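Side-chain contacts in enoyl-CoA hydratase/isomerase (Shewanella pealeana, PDB 4KPK), which probably catalyses the isomerisation or hydration of enoyl-CoA thioesters: residues 65-68 with 69-73; 75-78 with 79-83; 98-102 with 103-107; 121-124 with 125-129. One frame throughout, in Å; residues are numbered along the deposited sequence.

How the contacts relate
Each contact is a single run of chain in which side chains meet three to five residues apart, so none closes more than a helical turn; the four follow one another in series, with no nesting or crossing. Contact 1 occupies the start of helix 65-80, the crossover between strands 49-54 and 86-91, and contact 2 its last turn and the exit from it. Contact 3 is the turn from the loop after strand 86-91 into helix 102-109; its Trp104 packs on Glu65 of contact 1. Contact 4, in helix 113-132, lies against helix 65-80: Leu123, Leu126 and Met129 meet contact 1, while Leu126 and Met129 also reach Leu75 of contact 2. Contacts 3 and 4 both touch the second subunit.

Contact 1 of 4, residues 65-68 with 69-73; sequences EVMI and SEMIQ
Met67 sends CG to the side remote from its own backbone N (chi1 177°) and then bends at chi2 and chi3, while Met71 stays extended beyond CG; the two selenomethionines thus lie side by side, pointing the same way. The terminal methyl CE of Met71 sits 3.7 Å from the selenium SE of Met67 and equally near its CG, an apolar contact between residues one helical turn apart.

Glu70 makes a second pairing with Val66. Its CG stands beside the backbone N (chi1 -67°) and Glu70 CG rests 3.2 Å from Val66 O; the extended chain beyond it passes alongside the Val66 branch CG1, which comes 3.9 Å from Glu70 OE2. The carboxylate itself is spoken for outside the helix: OE2 accepts from His39 N and OE1 from Tyr40 N, one oxygen for each backbone N-H. Replacing Glu70 by an alanine would probably leave both of these N-H groups without their acceptor, and Val66 CG1 without the carboxylate beside it.

On a third side of the helix, Ile68 and Ile72 cross obliquely, CG2 of Ile68 lying 4.2 Å from CD1 of Ile72. The backbone beneath is regular: Glu70 N bonds Val66 O at 2.8 Å, and Ser69, Met71 and Ile72 each donate to the carbonyl four residues earlier.

Helix 65-80 links strands 49-54 and 86-91 in a beta-alpha-beta unit. Met71 packs on Met52 and Leu54 of strand 49-54 and on Leu41 of strand 41-46, whereas on helix 113-132 Ile68 meets Leu123 and Leu126, and Ile72 meets Met129.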
loop_
_atom_site.group_PDB
_atom_site.type_symbol
_atom_site.label_atom_id
_atom_site.label_comp_id
_atom_site.label_asym_id
_atom_site.label_seq_id
_atom_site.Cartn_x
_atom_site.Cartn_y
_atom_site.Cartn_z
ATOM N N GLU A 65 7.662 -14.384 28.349
ATOM C CA GLU A 65 8.645 -15.291 27.683
ATOM C C GLU A 65 8.127 -16.729 27.483
ATOM O O GLU A 65 8.403 -17.435 26.500
ATOM C CB GLU A 65 9.996 -15.238 28.441
ATOM C CG GLU A 65 10.064 -15.979 29.771
ATOM C CD GLU A 65 9.295 -15.400 30.998
ATOM O OE1 GLU A 65 8.519 -14.406 30.976
ATOM O OE2 GLU A 65 9.470 -16.020 32.052
ATOM N N VAL A 66 7.350 -17.161 28.422
ATOM C CA VAL A 66 6.771 -18.463 28.356
ATOM C C VAL A 66 5.706 -18.547 27.231
ATOM O O VAL A 66 5.774 -19.444 26.439
ATOM C CB VAL A 66 6.185 -18.853 29.749
ATOM C CG1 VAL A 66 5.332 -20.119 29.658
ATOM C CG2 VAL A 66 7.302 -19.027 30.783
HETATM N N MSE A 67 4.726 -17.634 27.196
HETATM C CA MSE A 67 3.753 -17.538 26.091
HETATM C C MSE A 67 4.436 -17.522 24.748
HETATM O O MSE A 67 4.024 -18.233 23.861
HETATM C CB MSE A 67 2.974 -16.255 26.170
HETATM C CG MSE A 67 1.993 -16.018 25.030
HETATM SE SE MSE A 67 0.197 -16.552 25.667
HETATM C CE MSE A 67 -0.126 -15.117 26.928
ATOM N N ILE A 68 5.446 -16.677 24.608
ATOM C CA ILE A 68 6.209 -16.540 23.356
ATOM C C ILE A 68 6.725 -17.921 22.983
ATOM O O ILE A 68 6.488 -18.398 21.880
ATOM C CB ILE A 68 7.416 -15.561 23.478
ATOM C CG1 ILE A 68 6.983 -14.110 23.777
ATOM C CG2 ILE A 68 8.299 -15.596 22.257
ATOM C CD1 ILE A 68 5.775 -13.678 23.022
ATOM N N SER A 69 7.349 -18.595 23.943
ATOM C CA SER A 69 8.016 -19.862 23.640
ATOM C C SER A 69 7.031 -20.974 23.351
ATOM O O SER A 69 7.209 -21.803 22.424
ATOM C CB SER A 69 8.977 -20.261 24.771
ATOM O OG SER A 69 9.063 -21.670 24.854
ATOM N N GLU A 70 5.946 -20.990 24.124
ATOM C CA GLU A 70 4.905 -21.967 23.866
ATOM C C GLU A 70 4.322 -21.798 22.464
ATOM O O GLU A 70 4.027 -22.761 21.786
ATOM C CB GLU A 70 3.843 -21.876 24.964
ATOM C CG GLU A 70 4.393 -22.330 26.309
ATOM C CD GLU A 70 3.348 -22.698 27.323
ATOM O OE1 GLU A 70 2.165 -22.299 27.200
ATOM O OE2 GLU A 70 3.724 -23.373 28.285
HETATM N N MSE A 71 4.183 -20.568 22.006
HETATM C CA MSE A 71 3.601 -20.308 20.675
HETATM C C MSE A 71 4.515 -20.813 19.599
HETATM O O MSE A 71 4.044 -21.419 18.641
HETATM C CB MSE A 71 3.319 -18.813 20.554
HETATM C CG MSE A 71 1.927 -18.503 21.140
HETATM SE SE MSE A 71 1.556 -16.573 20.975
HETATM C CE MSE A 71 -0.127 -16.370 21.998
ATOM N N ILE A 72 5.832 -20.580 19.759
ATOM C CA ILE A 72 6.848 -21.213 18.871
ATOM C C ILE A 72 6.707 -22.730 18.797
ATOM O O ILE A 72 6.652 -23.303 17.716
ATOM C CB ILE A 72 8.287 -20.784 19.269
ATOM C CG1 ILE A 72 8.428 -19.254 19.097
ATOM C CG2 ILE A 72 9.380 -21.541 18.475
ATOM C CD1 ILE A 72 9.644 -18.644 19.743
ATOM N N GLN A 73 6.614 -23.390 19.946
ATOM C CA GLN A 73 6.471 -24.824 19.979
ATOM C C GLN A 73 5.216 -25.340 19.249
ATOM O O GLN A 73 5.290 -26.344 18.536
ATOM C CB GLN A 73 6.390 -25.308 21.429
ATOM C CG GLN A 73 7.689 -25.292 22.199
ATOM C CD GLN A 73 7.479 -25.720 23.633
ATOM O OE1 GLN A 73 6.947 -26.807 23.896
ATOM N NE2 GLN A 73 7.860 -24.857 24.576
#

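Contact 2 of 4, residues 75-78 with 79-83; sequences LEHF and KRNEQ
Arg80 curls back over the preceding turn and touches Glu76 and His77 along its whole length. Arg80 CB rests 3.6 Å from His77 O; Arg80 CG then lies 3.4 Å from Glu76 OE1 and as near to the carbonyl oxygen of Glu76, and CD passes by the carboxylate. A bend at chi3 (-56°) folds the guanidinium back along the helix, one face over His77 CA and Glu76 O. At the tip the two nitrogens part company. Arg80 NH1 is 3.2 Å from Glu76 CG and makes a long salt bridge with Glu76 OE2 at 3.7 Å, the carboxylate and guanidinium planes being 66° apart. Arg80 NH2 comes to the edge of the imidazole, 3.2 Å from His77 ND1, with the two flat groups nearly perpendicular.

This is the C-terminal end of helix 65-80, the crossover helix of a beta-alpha-beta unit, and Asn81 is where the chain leaves helical geometry. Asn81 N reaches back to His77 O in a weak bond of 3.4 Å, while the ammonium of Lys135 takes the carbonyls of Phe78, Lys79 and Asn81. With an alanine in place of Glu76, Arg80 NH1 would probably lose its carboxylate mate and the guanidinium would be freer to turn.

His77 is also tied outward through NE2 to Thr31 OG1 of helix 30-37, and its CD2 lies 3.7 Å above one face of the Phe78 ring, toward its rim. That ring packs on Cys43 and Leu45 of strand 41-46.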
loop_
_atom_site.group_PDB
_atom_site.type_symbol
_atom_site.label_atom_id
_atom_site.label_comp_id
_atom_site.label_asym_id
_atom_site.label_seq_id
_atom_site.Cartn_x
_atom_site.Cartn_y
_atom_site.Cartn_z
ATOM N N LEU A 75 3.529 -23.812 16.852
ATOM C CA LEU A 75 3.778 -23.581 15.444
ATOM C C LEU A 75 4.681 -24.656 14.868
ATOM O O LEU A 75 4.354 -25.200 13.815
ATOM C CB LEU A 75 4.418 -22.210 15.173
ATOM C CG LEU A 75 3.570 -20.955 15.376
ATOM C CD1 LEU A 75 4.342 -19.733 14.891
ATOM C CD2 LEU A 75 2.234 -21.091 14.659
ATOM N N GLU A 76 5.802 -24.963 15.531
ATOM C CA GLU A 76 6.707 -25.993 14.978
ATOM C C GLU A 76 5.957 -27.323 14.975
ATOM O O GLU A 76 6.001 -28.045 14.001
ATOM C CB GLU A 76 8.034 -26.076 15.714
ATOM C CG GLU A 76 8.725 -27.437 15.596
ATOM C CD GLU A 76 9.189 -27.878 14.180
ATOM O OE1 GLU A 76 8.501 -27.649 13.135
ATOM O OE2 GLU A 76 10.271 -28.530 14.118
ATOM N N HIS A 77 5.179 -27.606 16.022
ATOM C CA HIS A 77 4.370 -28.815 16.021
ATOM C C HIS A 77 3.447 -28.958 14.794
ATOM O O HIS A 77 3.448 -29.988 14.120
ATOM C CB HIS A 77 3.569 -28.875 17.289
ATOM C CG HIS A 77 2.650 -30.032 17.360
ATOM N ND1 HIS A 77 3.103 -31.319 17.536
ATOM C CD2 HIS A 77 1.297 -30.101 17.300
ATOM C CE1 HIS A 77 2.069 -32.140 17.571
ATOM N NE2 HIS A 77 0.967 -31.428 17.408
ATOM N N PHE A 78 2.709 -27.920 14.451
ATOM C CA PHE A 78 1.713 -28.048 13.381
ATOM C C PHE A 78 2.316 -27.908 11.964
ATOM O O PHE A 78 1.786 -28.437 10.984
ATOM C CB PHE A 78 0.545 -27.073 13.608
ATOM C CG PHE A 78 -0.434 -27.512 14.700
ATOM C CD1 PHE A 78 -1.030 -28.775 14.667
ATOM C CD2 PHE A 78 -0.806 -26.643 15.742
ATOM C CE1 PHE A 78 -1.921 -29.178 15.647
ATOM C CE2 PHE A 78 -1.736 -27.037 16.714
ATOM C CZ PHE A 78 -2.283 -28.307 16.676
ATOM N N LYS A 79 3.427 -27.207 11.845
ATOM C CA LYS A 79 4.102 -27.150 10.590
ATOM C C LYS A 79 4.511 -28.568 10.149
ATOM O O LYS A 79 4.321 -28.904 9.013
ATOM C CB LYS A 79 5.324 -26.257 10.661
ATOM C CG LYS A 79 6.014 -26.223 9.317
ATOM C CD LYS A 79 7.212 -25.296 9.284
ATOM C CE LYS A 79 7.964 -25.551 7.978
ATOM N NZ LYS A 79 8.883 -24.444 7.631
ATOM N N ARG A 80 5.068 -29.369 11.063
ATOM C CA ARG A 80 5.471 -30.773 10.798
ATOM C C ARG A 80 4.291 -31.669 10.382
ATOM O O ARG A 80 4.394 -32.485 9.449
ATOM C CB ARG A 80 6.081 -31.402 12.062
ATOM C CG ARG A 80 7.363 -30.769 12.582
ATOM C CD ARG A 80 7.984 -31.603 13.711
ATOM N NE ARG A 80 7.081 -31.851 14.859
ATOM C CZ ARG A 80 7.186 -31.328 16.096
ATOM N NH1 ARG A 80 8.162 -30.481 16.420
ATOM N NH2 ARG A 80 6.290 -31.652 17.029
ATOM N N ASN A 81 3.182 -31.486 11.109
ATOM C CA ASN A 81 1.999 -32.314 11.043
ATOM C C ASN A 81 1.342 -32.335 9.681
ATOM O O ASN A 81 0.942 -31.303 9.169
ATOM C CB ASN A 81 1.007 -31.814 12.072
ATOM C CG ASN A 81 0.027 -32.862 12.469
ATOM O OD1 ASN A 81 -0.754 -33.338 11.656
ATOM N ND2 ASN A 81 0.042 -33.219 13.713
ATOM N N GLU A 82 1.225 -33.531 9.110
ATOM C CA GLU A 82 0.591 -33.750 7.803
ATOM C C GLU A 82 -0.950 -33.671 7.816
ATOM O O GLU A 82 -1.565 -33.406 6.781
ATOM C CB GLU A 82 0.982 -35.136 7.282
ATOM C CG GLU A 82 2.479 -35.377 7.209
ATOM C CD GLU A 82 2.869 -35.937 5.858
ATOM O OE1 GLU A 82 3.518 -35.197 5.093
ATOM O OE2 GLU A 82 2.486 -37.089 5.545
ATOM N N GLN A 83 -1.562 -33.951 8.968
ATOM C CA GLN A 83 -3.025 -33.798 9.185
ATOM C C GLN A 83 -3.524 -32.319 9.402
ATOM O O GLN A 83 -4.729 -32.046 9.516
ATOM C CB GLN A 83 -3.413 -34.667 10.382
ATOM C CG GLN A 83 -4.853 -35.167 10.379
ATOM C CD GLN A 83 -5.300 -35.674 11.751
ATOM O OE1 GLN A 83 -4.674 -36.581 12.305
ATOM N NE2 GLN A 83 -6.378 -35.087 12.307
#

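Contact 3 of 4, residues 98-102 with 103-107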
loop_
_atom_site.group_PDB
_atom_site.type_symbol
_atom_site.label_atom_id
_atom_site.label_comp_id
_atom_site.label_asym_id
_atom_site.label_seq_id
_atom_site.Cartn_x
_atom_site.Cartn_y
_atom_site.Cartn_z
ATOM N N ALA A 98 -4.218 -8.572 26.458
ATOM C CA ALA A 98 -3.965 -7.207 26.915
ATOM C C ALA A 98 -2.487 -6.807 26.649
ATOM O O ALA A 98 -2.071 -5.759 27.084
ATOM C CB ALA A 98 -4.287 -7.033 28.398
ATOM N N GLY A 99 -1.723 -7.609 25.907
ATOM C CA GLY A 99 -0.394 -7.187 25.495
ATOM C C GLY A 99 0.545 -7.722 26.540
ATOM O O GLY A 99 0.407 -8.866 26.974
ATOM N N ALA A 100 1.460 -6.887 26.999
ATOM C CA ALA A 100 2.666 -7.385 27.681
ATOM C C ALA A 100 2.486 -7.552 29.200
ATOM O O ALA A 100 1.980 -6.663 29.855
ATOM C CB ALA A 100 3.844 -6.474 27.375
ATOM N N ASP A 101 2.883 -8.703 29.736
ATOM C CA ASP A 101 2.739 -8.997 31.156
ATOM C C ASP A 101 3.604 -8.020 31.974
ATOM O O ASP A 101 4.779 -7.855 31.665
ATOM C CB ASP A 101 3.111 -10.485 31.354
ATOM C CG ASP A 101 3.108 -10.941 32.815
ATOM O OD1 ASP A 101 4.002 -10.568 33.601
ATOM O OD2 ASP A 101 2.254 -11.759 33.161
ATOM N N LEU A 102 3.019 -7.353 32.987
ATOM C CA LEU A 102 3.768 -6.378 33.826
ATOM C C LEU A 102 5.011 -6.967 34.516
ATOM O O LEU A 102 6.042 -6.283 34.640
ATOM C CB LEU A 102 2.876 -5.756 34.914
ATOM C CG LEU A 102 3.440 -4.671 35.868
ATOM C CD1 LEU A 102 3.972 -3.491 35.089
ATOM C CD2 LEU A 102 2.394 -4.140 36.876
ATOM N N ASN A 103 4.893 -8.212 34.987
ATOM C CA ASN A 103 6.002 -8.870 35.655
ATOM C C ASN A 103 7.105 -9.105 34.688
ATOM O O ASN A 103 8.263 -8.970 35.042
ATOM C CB ASN A 103 5.573 -10.188 36.281
ATOM C CG ASN A 103 5.131 -10.003 37.696
ATOM O OD1 ASN A 103 5.839 -9.372 38.477
ATOM N ND2 ASN A 103 3.943 -10.505 38.039
ATOM N N TRP A 104 6.738 -9.422 33.446
ATOM C CA TRP A 104 7.713 -9.643 32.374
ATOM C C TRP A 104 8.356 -8.307 32.062
ATOM O O TRP A 104 9.560 -8.218 31.913
ATOM C CB TRP A 104 7.052 -10.258 31.134
ATOM C CG TRP A 104 7.939 -10.531 29.982
ATOM C CD1 TRP A 104 9.170 -11.144 30.012
ATOM C CD2 TRP A 104 7.649 -10.276 28.608
ATOM N NE1 TRP A 104 9.665 -11.260 28.749
ATOM C CE2 TRP A 104 8.767 -10.733 27.856
ATOM C CE3 TRP A 104 6.558 -9.693 27.931
ATOM C CZ2 TRP A 104 8.831 -10.635 26.438
ATOM C CZ3 TRP A 104 6.612 -9.564 26.496
ATOM C CH2 TRP A 104 7.763 -10.040 25.772
HETATM N N MSE A 105 7.563 -7.250 32.010
HETATM C CA MSE A 105 8.141 -5.951 31.719
HETATM C C MSE A 105 9.161 -5.530 32.764
HETATM O O MSE A 105 10.170 -4.912 32.406
HETATM C CB MSE A 105 7.063 -4.895 31.565
HETATM C CG MSE A 105 6.118 -5.170 30.392
HETATM SE SE MSE A 105 4.778 -3.705 30.263
HETATM C CE MSE A 105 3.183 -4.172 31.310
ATOM N N ARG A 106 8.886 -5.765 34.045
ATOM C CA ARG A 106 9.877 -5.450 35.103
ATOM C C ARG A 106 11.193 -6.174 34.887
ATOM O O ARG A 106 12.251 -5.626 35.149
ATOM C CB ARG A 106 9.390 -5.864 36.479
ATOM C CG ARG A 106 8.296 -4.961 37.048
ATOM C CD ARG A 106 7.778 -5.505 38.359
ATOM N NE ARG A 106 6.485 -4.918 38.670
ATOM C CZ ARG A 106 6.292 -3.695 39.185
ATOM N NH1 ARG A 106 7.304 -2.869 39.446
ATOM N NH2 ARG A 106 5.056 -3.287 39.448
ATOM N N LYS A 107 11.107 -7.423 34.465
ATOM C CA LYS A 107 12.308 -8.209 34.181
ATOM C C LYS A 107 13.095 -7.602 33.014
ATOM O O LYS A 107 14.315 -7.455 33.115
ATOM C CB LYS A 107 11.968 -9.670 33.881
ATOM C CG LYS A 107 11.145 -10.336 34.982
ATOM C CD LYS A 107 11.195 -11.838 34.779
ATOM C CE LYS A 107 10.322 -12.625 35.737
ATOM N NZ LYS A 107 10.432 -14.025 35.254
#
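Met105 overlaps both Ala100 and Leu102: its CG lies 4.0 Å from Ala100 CB, and a bend at chi3 (-91°) brings the selenomethionine methyl CE against Leu102, 3.4 Å from its CA and 3.9 Å from its CD1. The side chains of Leu102 and Met105 cross at about a right angle. Leu102 also lays CD2 3.8 Å from NH2 of Arg106, one turn further on. Outside this group, Leu102 and Arg106 pack on Phe285 of the second subunit and Met105 on its Phe284, so this corner belongs to the subunit interface.

The turn into helix 102-109 is held by an N-cap. Asp101 OD1 accepts from Trp104 N at 3.0 Å, on its anti side and 16° out of the carboxylate plane, and more weakly from Asn103 N at 2.9 Å. Gripped twice by the helix start, the carboxylate offers its other oxygen, OD2, to Arg56 in a salt bridge. In crotonase relatives the corresponding Ala-Gly-Ala-Asp loop borders the acyl-CoA pocket, and a similar placement is likely here.

Behind the cap, the Trp104 indole reaches back along the loop. Its ring edge faces Asp101 N, and Trp104 CZ3 is 4.2 Å from Ala100 CB. Its NE1 makes a weak hydrogen bond to Asp119 OD2. Asp101 O, meanwhile, accepts from Met105 N at 2.9 Å, the first i to i+4 bond of the helix.

Contact 4 of 4, residues 121-124 with 125-129; sequences NELA and RLMSM
Leu123 and Met127 lie side by side and point the same way, so that CD1 of Leu123 meets the methyl CE of the selenomethionine Met127 at 3.6 Å. Met127 achieves this by bending at both chi2 (-53°) and chi3, which brings CE back toward the preceding turn. The same Leu123 methyl, CD1, approaches Leu126 CD2 at 4.2 Å, but these two leucines run at a slant to each other, and Leu126 carries the apolar surface round the helix.

Glu122 and Arg125 also lie side by side, pointing the same way, their carboxylate and guanidinium planes 14° apart. Yet the glutamate meets the aliphatic part of the arginine, Glu122 OE2 lying 4.0 Å from Arg125 CD, while Glu122 OE1 and Arg125 NE stay 4.9 Å apart; any attraction between the charges is probably modest. Regular helical bonds underlie both groups, Leu126 N bonding Glu122 O at 3.0 Å.

Helix 113-132 is packed on several sides. One face meets helix 65-80, with Leu126 on Met71, and Met127 contacts Leu152 and Cys155 of helix 148-155 as well as Tyr184 of helix 182-189. Across the interface, Asn121 OD1 is hydrogen-bonded to Ser265 of the second subunit, whose Leu261 packs on Ser128.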
loop_
_atom_site.group_PDB
_atom_site.type_symbol
_atom_site.label_atom_id
_atom_site.label_comp_id
_atom_site.label_asym_id
_atom_site.label_seq_id
_atom_site.Cartn_x
_atom_site.Cartn_y
_atom_site.Cartn_z
ATOM N N ASN A 121 14.819 -11.279 19.867
ATOM C CA ASN A 121 15.024 -12.195 18.790
ATOM C C ASN A 121 14.093 -13.345 18.883
ATOM O O ASN A 121 13.680 -13.842 17.868
ATOM C CB ASN A 121 16.447 -12.768 18.670
ATOM C CG ASN A 121 17.454 -11.786 18.095
ATOM O OD1 ASN A 121 17.143 -10.934 17.260
ATOM N ND2 ASN A 121 18.704 -11.946 18.510
ATOM N N GLU A 122 13.743 -13.781 20.078
ATOM C CA GLU A 122 12.722 -14.814 20.196
ATOM C C GLU A 122 11.323 -14.351 19.745
ATOM O O GLU A 122 10.617 -15.111 19.110
ATOM C CB GLU A 122 12.652 -15.381 21.633
ATOM C CG GLU A 122 13.935 -16.141 21.936
ATOM C CD GLU A 122 14.247 -17.211 20.873
ATOM O OE1 GLU A 122 13.658 -18.321 20.959
ATOM O OE2 GLU A 122 15.060 -16.933 19.937
ATOM N N LEU A 123 10.952 -13.127 20.106
ATOM C CA LEU A 123 9.679 -12.560 19.662
ATOM C C LEU A 123 9.756 -12.420 18.154
ATOM O O LEU A 123 8.773 -12.705 17.433
ATOM C CB LEU A 123 9.410 -11.214 20.311
ATOM C CG LEU A 123 7.991 -10.727 19.984
ATOM C CD1 LEU A 123 6.935 -11.750 20.287
ATOM C CD2 LEU A 123 7.699 -9.374 20.639
ATOM N N ALA A 124 10.949 -12.075 17.641
ATOM C CA ALA A 124 11.063 -11.928 16.168
ATOM C C ALA A 124 10.956 -13.250 15.410
ATOM O O ALA A 124 10.368 -13.310 14.307
ATOM C CB ALA A 124 12.308 -11.206 15.772
ATOM N N ARG A 125 11.531 -14.294 16.007
ATOM C CA ARG A 125 11.436 -15.668 15.495
ATOM C C ARG A 125 9.962 -16.146 15.516
ATOM O O ARG A 125 9.474 -16.744 14.565
ATOM C CB ARG A 125 12.331 -16.586 16.359
ATOM C CG ARG A 125 12.294 -18.070 16.030
ATOM C CD ARG A 125 13.212 -18.913 16.965
ATOM N NE ARG A 125 13.349 -20.295 16.498
ATOM C CZ ARG A 125 14.069 -20.675 15.415
ATOM N NH1 ARG A 125 14.714 -19.796 14.657
ATOM N NH2 ARG A 125 14.137 -21.953 15.071
ATOM N N LEU A 126 9.268 -15.904 16.609
ATOM C CA LEU A 126 7.774 -16.140 16.638
ATOM C C LEU A 126 7.018 -15.479 15.443
ATOM O O LEU A 126 6.371 -16.159 14.688
ATOM C CB LEU A 126 7.181 -15.675 17.965
ATOM C CG LEU A 126 5.630 -15.780 18.075
ATOM C CD1 LEU A 126 5.171 -17.156 17.644
ATOM C CD2 LEU A 126 5.113 -15.402 19.432
HETATM N N MSE A 127 7.134 -14.190 15.229
HETATM C CA MSE A 127 6.437 -13.530 14.137
HETATM C C MSE A 127 6.836 -14.060 12.773
HETATM O O MSE A 127 6.008 -14.267 11.879
HETATM C CB MSE A 127 6.757 -12.073 14.178
HETATM C CG MSE A 127 6.251 -11.271 15.351
HETATM SE SE MSE A 127 4.304 -11.402 15.737
HETATM C CE MSE A 127 4.448 -11.191 17.695
ATOM N N SER A 128 8.145 -14.237 12.571
ATOM C CA SER A 128 8.618 -14.743 11.300
ATOM C C SER A 128 8.060 -16.122 10.947
ATOM O O SER A 128 7.541 -16.316 9.833
ATOM C CB SER A 128 10.161 -14.773 11.272
ATOM O OG SER A 128 10.583 -15.056 9.958
HETATM N N MSE A 129 8.143 -17.068 11.876
HETATM C CA MSE A 129 7.598 -18.383 11.656
HETATM C C MSE A 129 6.098 -18.365 11.413
HETATM O O MSE A 129 5.596 -19.176 10.626
HETATM C CB MSE A 129 7.716 -19.336 12.848
HETATM C CG MSE A 129 9.170 -19.672 13.205
HETATM SE SE MSE A 129 9.231 -21.001 14.680
HETATM C CE MSE A 129 7.434 -21.754 14.525
#